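Local coordinates for probable TonB-dependent siderophore receptor PirA (Acinetobacter baumannii, PDB 5FR8), which probably takes up iron across the outer membrane by binding iron-chelating siderophores, possibly including ferric enterobactin, at residues A[316-321]-A[346-351]; A[351-356]-A[371-376]. One frame throughout, in Å; residues are numbered along the deposited sequence.

Overall arrangement
Both contacts are antiparallel pairings in the wall of the TonB-dependent receptor beta-barrel, and they share strand 343-361: contact 1 joins it to strand 308-323, contact 2 to strand 365-380. Their centres are about 17 Å apart, in series along the common strand, with R351 belonging to both. Contact 1 is partly buried, its inward residues meeting the plug around N105 to S109. Contact 2 lies further from the chain's centre, nearer the short turn after residue 361, and counts as a surface contact. Both are polar on the inner face, but outside contact 1 carries a tyrosine-glutamate hydrogen bond and charged stems, whereas contact 2 has the F352 and W374 rings; its cross-strand salt bridge lies inside.

Contact 1: A[316-321]-A[346-351]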
loop_
_atom_site.group_PDB
_atom_site.type_symbol
_atom_site.label_atom_id
_atom_site.label_comp_id
_atom_site.label_asym_id
_atom_site.label_seq_id
_atom_site.Cartn_x
_atom_site.Cartn_y
_atom_site.Cartn_z
ATOM N N TYR A 316 6.524 -3.218 18.882
ATOM C CA TYR A 316 7.176 -4.453 18.422
ATOM C C TYR A 316 6.181 -5.180 17.500
ATOM O O TYR A 316 5.023 -5.404 17.862
ATOM C CB TYR A 316 7.577 -5.320 19.636
ATOM C CG TYR A 316 8.095 -6.696 19.299
ATOM C CD1 TYR A 316 9.301 -6.861 18.638
ATOM C CD2 TYR A 316 7.376 -7.837 19.654
ATOM C CE1 TYR A 316 9.768 -8.120 18.309
ATOM C CE2 TYR A 316 7.837 -9.095 19.337
ATOM C CZ TYR A 316 9.031 -9.229 18.661
ATOM O OH TYR A 316 9.496 -10.489 18.325
ATOM N N ASP A 317 6.626 -5.499 16.291
ATOM C CA ASP A 317 5.787 -6.176 15.289
ATOM C C ASP A 317 6.445 -7.452 14.820
ATOM O O ASP A 317 7.642 -7.485 14.550
ATOM C CB ASP A 317 5.546 -5.279 14.080
ATOM C CG ASP A 317 4.418 -4.292 14.306
ATOM O OD1 ASP A 317 4.225 -3.861 15.466
ATOM O OD2 ASP A 317 3.725 -3.948 13.329
ATOM N N LYS A 318 5.652 -8.511 14.731
ATOM C CA LYS A 318 6.144 -9.829 14.313
ATOM C C LYS A 318 5.290 -10.377 13.151
ATOM O O LYS A 318 4.085 -10.597 13.284
ATOM C CB LYS A 318 6.117 -10.795 15.501
ATOM C CG LYS A 318 7.112 -11.938 15.387
ATOM C CD LYS A 318 7.015 -12.912 16.549
ATOM C CE LYS A 318 8.023 -14.040 16.380
ATOM N NZ LYS A 318 7.994 -14.991 17.524
ATOM N N THR A 319 5.924 -10.604 12.014
ATOM C CA THR A 319 5.205 -11.058 10.871
ATOM C C THR A 319 5.810 -12.319 10.354
ATOM O O THR A 319 7.026 -12.391 10.200
ATOM C CB THR A 319 5.271 -10.034 9.760
ATOM O OG1 THR A 319 4.643 -8.829 10.196
ATOM C CG2 THR A 319 4.546 -10.520 8.582
ATOM N N HIS A 320 4.961 -13.327 10.124
ATOM C CA HIS A 320 5.363 -14.565 9.449
ATOM C C HIS A 320 4.685 -14.660 8.105
ATOM O O HIS A 320 3.512 -14.308 7.970
ATOM C CB HIS A 320 4.985 -15.809 10.257
ATOM C CG HIS A 320 5.789 -15.984 11.495
ATOM N ND1 HIS A 320 5.361 -15.547 12.725
ATOM C CD2 HIS A 320 7.006 -16.538 11.696
ATOM C CE1 HIS A 320 6.277 -15.831 13.634
ATOM N NE2 HIS A 320 7.283 -16.437 13.034
ATOM N N ASN A 321 5.433 -15.164 7.129
ATOM C CA ASN A 321 4.973 -15.366 5.766
ATOM C C ASN A 321 5.133 -16.818 5.424
ATOM O O ASN A 321 6.241 -17.247 5.129
ATOM C CB ASN A 321 5.856 -14.516 4.843
ATOM C CG ASN A 321 5.588 -14.738 3.358
ATOM O OD1 ASN A 321 4.641 -15.382 2.966
ATOM N ND2 ASN A 321 6.426 -14.169 2.536
ATOM N N ARG A 346 10.313 -14.775 8.488
ATOM C CA ARG A 346 10.027 -14.167 9.777
ATOM C C ARG A 346 10.565 -12.733 9.817
ATOM O O ARG A 346 11.753 -12.531 9.646
ATOM C CB ARG A 346 10.613 -15.042 10.908
ATOM C CG ARG A 346 10.150 -14.620 12.301
ATOM C CD ARG A 346 10.822 -15.320 13.488
ATOM N NE ARG A 346 12.256 -15.555 13.308
ATOM C CZ ARG A 346 13.207 -14.614 13.351
ATOM N NH1 ARG A 346 12.928 -13.327 13.577
ATOM N NH2 ARG A 346 14.468 -14.969 13.153
ATOM N N LEU A 347 9.692 -11.749 10.035
ATOM C CA LEU A 347 10.112 -10.342 10.093
ATOM C C LEU A 347 9.711 -9.666 11.392
ATOM O O LEU A 347 8.526 -9.515 11.709
ATOM C CB LEU A 347 9.496 -9.546 8.969
ATOM C CG LEU A 347 9.835 -8.043 8.904
ATOM C CD1 LEU A 347 11.332 -7.792 8.830
ATOM C CD2 LEU A 347 9.142 -7.440 7.708
ATOM N N GLU A 348 10.717 -9.249 12.140
ATOM C CA GLU A 348 10.493 -8.607 13.407
ATOM C C GLU A 348 10.922 -7.171 13.267
ATOM O O GLU A 348 12.010 -6.886 12.724
ATOM C CB GLU A 348 11.324 -9.235 14.513
ATOM C CG GLU A 348 10.967 -10.646 14.837
ATOM C CD GLU A 348 11.887 -11.236 15.901
ATOM O OE1 GLU A 348 11.879 -10.736 17.041
ATOM O OE2 GLU A 348 12.611 -12.201 15.579
ATOM N N THR A 349 10.078 -6.287 13.789
ATOM C CA THR A 349 10.387 -4.896 13.860
ATOM C C THR A 349 10.224 -4.378 15.312
ATOM O O THR A 349 9.192 -4.563 15.972
ATOM C CB THR A 349 9.471 -4.118 12.928
ATOM O OG1 THR A 349 9.648 -4.577 11.568
ATOM C CG2 THR A 349 9.752 -2.631 13.034
ATOM N N LEU A 350 11.272 -3.724 15.796
ATOM C CA LEU A 350 11.190 -3.005 17.049
ATOM C C LEU A 350 11.314 -1.530 16.709
ATOM O O LEU A 350 12.169 -1.151 15.906
ATOM C CB LEU A 350 12.291 -3.475 18.010
ATOM C CG LEU A 350 12.370 -2.784 19.373
ATOM C CD1 LEU A 350 11.090 -2.947 20.191
ATOM C CD2 LEU A 350 13.566 -3.304 20.149
ATOM N N ARG A 351 10.449 -0.700 17.274
ATOM C CA ARG A 351 10.491 0.719 16.945
ATOM C C ARG A 351 10.225 1.597 18.158
ATOM O O ARG A 351 9.338 1.314 18.969
ATOM C CB ARG A 351 9.480 1.040 15.852
ATOM C CG ARG A 351 9.380 2.529 15.521
ATOM C CD ARG A 351 8.192 2.818 14.624
ATOM N NE ARG A 351 8.276 1.989 13.420
ATOM C CZ ARG A 351 8.732 2.412 12.243
ATOM N NH1 ARG A 351 9.136 3.671 12.086
ATOM N NH2 ARG A 351 8.772 1.573 11.219
#
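Y316 and E348 make the one side-chain hydrogen bond between strands 316-321 and 346-351, neighbouring antiparallel staves of the beta-barrel wall. The phenol OH of Y316 donates to E348 OE1 at 2.7 Å, and the oxygen, lying at the ring's edge, is met from above the carboxylate plane. Ring and carboxylate are nearly perpendicular. Y316 CG stands anti to the backbone N (chi1 172°), and from there the ring runs over the strand boundary to E348, two residues along from its direct partner L350.

The main chains are locked through two hydrogen-bonded pairs. D317 N reaches T349 O at 2.7 Å, with T349 N to D317 O at 2.8 Å in return; T319 and L347 exchange a similar couple, L347 N to T319 O being 2.7 Å. These four residues point into the barrel. L347 packs against N108 and S109, and the polar ends of the other three find partners: D317 bonds to S296 and forms a salt bridge with R294, T349 OG1 binds D377 and the plug residue N105, and T319 OG1 meets S106. The wall is thus tied directly to the plug on this side.

On the outer face the packing is mostly between aliphatic stems, with one imidazole laid beside an arginine chain. K318 CG lies 4.1 Å from E348 CG, the two chains running alongside each other, and Y316 CB sits 4.3 Å from L350 CD1. H320 has CG anti to its carbonyl carbon (chi1 -70°), which sets the imidazole beside the R346 stem, its plane steeply turned from the guanidinium; H320 NE2 comes 3.5 Å from R346 CG.

Contact 2: A[351-356]-A[371-376]; sequences RFNGEA and GTEWVE
G371 faces E355 within the beta hairpin of strands 343-361 and 365-380 in the transmembrane barrel, on the side of this contact nearer the turn; their CA atoms are 4.2 Å apart in a non-hydrogen-bonded pair, backbone against backbone.

T372 follows in a hydrogen-bonded pair with G354: T372 N gives to G354 O at 2.8 Å and G354 N returns a bond to T372 O. The threonine lies on the outer surface of the wall, where G354 offers only its main chain.

E373 turns into the barrel and carries the main charge contact. Its chain is extended, with CG anti to the backbone N (chi1 -169°), and this carries OE2 to 2.7 Å from R351 NH1, a salt bridge between residues two places apart in the pairing. The carboxylate comes in at the guanidinium's edge, the two planes well out of parallel, while OE1 goes to R434. One carboxylate therefore binds two arginines, which would probably keep it ionised.

W374 returns to the outside, paired with F352 by two main-chain hydrogen bonds, F352 N to W374 O at 2.6 Å and W374 N to F352 O at 2.8 Å. Their rings are tilted by 29° yet slid so far apart that they barely overlap; W374 CD1 touches the phenyl edge at F352 CD2, 3.7 Å away. Such aromatics on the outer wall are consistent with a lipid-facing surface.

V375, inward again, lies alongside R351. The arginine chain bends at its third torsion (-55°), bringing one guanidinium face over the valine, where CG2 is 3.7 Å from R351 NH2.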
loop_
_atom_site.group_PDB
_atom_site.type_symbol
_atom_site.label_atom_id
_atom_site.label_comp_id
_atom_site.label_asym_id
_atom_site.label_seq_id
_atom_site.Cartn_x
_atom_site.Cartn_y
_atom_site.Cartn_z
ATOM N N ARG A 351 10.449 -0.700 17.274
ATOM C CA ARG A 351 10.491 0.719 16.945
ATOM C C ARG A 351 10.225 1.597 18.158
ATOM O O ARG A 351 9.338 1.314 18.969
ATOM C CB ARG A 351 9.480 1.040 15.852
ATOM C CG ARG A 351 9.380 2.529 15.521
ATOM C CD ARG A 351 8.192 2.818 14.624
ATOM N NE ARG A 351 8.276 1.989 13.420
ATOM C CZ ARG A 351 8.732 2.412 12.243
ATOM N NH1 ARG A 351 9.136 3.671 12.086
ATOM N NH2 ARG A 351 8.772 1.573 11.219
ATOM N N PHE A 352 10.986 2.671 18.277
ATOM C CA PHE A 352 10.780 3.597 19.369
ATOM C C PHE A 352 10.595 4.984 18.823
ATOM O O PHE A 352 11.234 5.366 17.843
ATOM C CB PHE A 352 11.986 3.615 20.320
ATOM C CG PHE A 352 12.208 2.325 21.052
ATOM C CD1 PHE A 352 11.270 1.856 21.962
ATOM C CD2 PHE A 352 13.365 1.589 20.842
ATOM C CE1 PHE A 352 11.485 0.671 22.646
ATOM C CE2 PHE A 352 13.580 0.410 21.519
ATOM C CZ PHE A 352 12.642 -0.054 22.422
ATOM N N ASN A 353 9.747 5.757 19.483
ATOM C CA ASN A 353 9.550 7.129 19.094
ATOM C C ASN A 353 9.317 8.050 20.292
ATOM O O ASN A 353 8.440 7.807 21.122
ATOM C CB ASN A 353 8.382 7.201 18.129
ATOM C CG ASN A 353 8.554 8.308 17.122
ATOM O OD1 ASN A 353 8.820 8.034 15.941
ATOM N ND2 ASN A 353 8.447 9.581 17.581
ATOM N N GLY A 354 10.100 9.115 20.384
ATOM C CA GLY A 354 9.885 10.125 21.423
ATOM C C GLY A 354 9.637 11.481 20.796
ATOM O O GLY A 354 10.226 11.795 19.770
ATOM N N GLU A 355 8.800 12.306 21.404
ATOM C CA GLU A 355 8.425 13.554 20.748
ATOM C C GLU A 355 7.833 14.571 21.674
ATOM O O GLU A 355 6.991 14.235 22.484
ATOM C CB GLU A 355 7.393 13.230 19.682
ATOM C CG GLU A 355 6.313 14.271 19.497
ATOM C CD GLU A 355 5.647 14.171 18.133
ATOM O OE1 GLU A 355 5.943 13.211 17.378
ATOM O OE2 GLU A 355 4.834 15.062 17.813
ATOM N N ALA A 356 8.231 15.823 21.527
ATOM C CA ALA A 356 7.652 16.922 22.320
ATOM C C ALA A 356 7.137 18.147 21.492
ATOM O O ALA A 356 7.759 18.546 20.502
ATOM C CB ALA A 356 8.673 17.394 23.313
ATOM N N GLY A 371 11.603 15.759 17.783
ATOM C CA GLY A 371 11.367 14.313 17.893
ATOM C C GLY A 371 12.526 13.377 17.574
ATOM O O GLY A 371 13.451 13.750 16.851
ATOM N N THR A 372 12.461 12.159 18.124
ATOM C CA THR A 372 13.425 11.103 17.839
ATOM C C THR A 372 12.702 9.853 17.441
ATOM O O THR A 372 11.606 9.581 17.938
ATOM C CB THR A 372 14.250 10.723 19.076
ATOM O OG1 THR A 372 15.031 11.841 19.487
ATOM C CG2 THR A 372 15.190 9.558 18.764
ATOM N N GLU A 373 13.333 9.078 16.565
ATOM C CA GLU A 373 12.787 7.804 16.120
ATOM C C GLU A 373 13.917 6.780 15.961
ATOM O O GLU A 373 14.992 7.111 15.455
ATOM C CB GLU A 373 12.039 7.985 14.794
ATOM C CG GLU A 373 11.206 6.785 14.375
ATOM C CD GLU A 373 10.359 7.063 13.130
ATOM O OE1 GLU A 373 9.825 8.207 12.963
ATOM O OE2 GLU A 373 10.229 6.124 12.318
ATOM N N TRP A 374 13.672 5.555 16.424
ATOM C CA TRP A 374 14.600 4.446 16.244
ATOM C C TRP A 374 13.811 3.259 15.776
ATOM O O TRP A 374 12.790 2.910 16.394
ATOM C CB TRP A 374 15.290 4.049 17.556
ATOM C CG TRP A 374 15.955 2.693 17.489
ATOM C CD1 TRP A 374 15.392 1.474 17.776
ATOM C CD2 TRP A 374 17.305 2.424 17.097
ATOM N NE1 TRP A 374 16.316 0.463 17.586
ATOM C CE2 TRP A 374 17.494 1.020 17.168
ATOM C CE3 TRP A 374 18.380 3.233 16.695
ATOM C CZ2 TRP A 374 18.705 0.418 16.846
ATOM C CZ3 TRP A 374 19.595 2.632 16.385
ATOM C CH2 TRP A 374 19.746 1.245 16.457
ATOM N N VAL A 375 14.285 2.632 14.705
ATOM C CA VAL A 375 13.660 1.404 14.229
ATOM C C VAL A 375 14.700 0.356 13.820
ATOM O O VAL A 375 15.628 0.657 13.067
ATOM C CB VAL A 375 12.675 1.675 13.065
ATOM C CG1 VAL A 375 13.386 2.239 11.851
ATOM C CG2 VAL A 375 11.974 0.389 12.675
ATOM N N GLU A 376 14.539 -0.869 14.321
ATOM C CA GLU A 376 15.360 -1.978 13.872
ATOM C C GLU A 376 14.480 -3.080 13.307
ATOM O O GLU A 376 13.451 -3.435 13.895
ATOM C CB GLU A 376 16.195 -2.509 15.015
ATOM C CG GLU A 376 17.110 -3.679 14.668
ATOM C CD GLU A 376 17.989 -4.090 15.854
ATOM O OE1 GLU A 376 18.378 -3.184 16.628
ATOM O OE2 GLU A 376 18.290 -5.306 16.024
#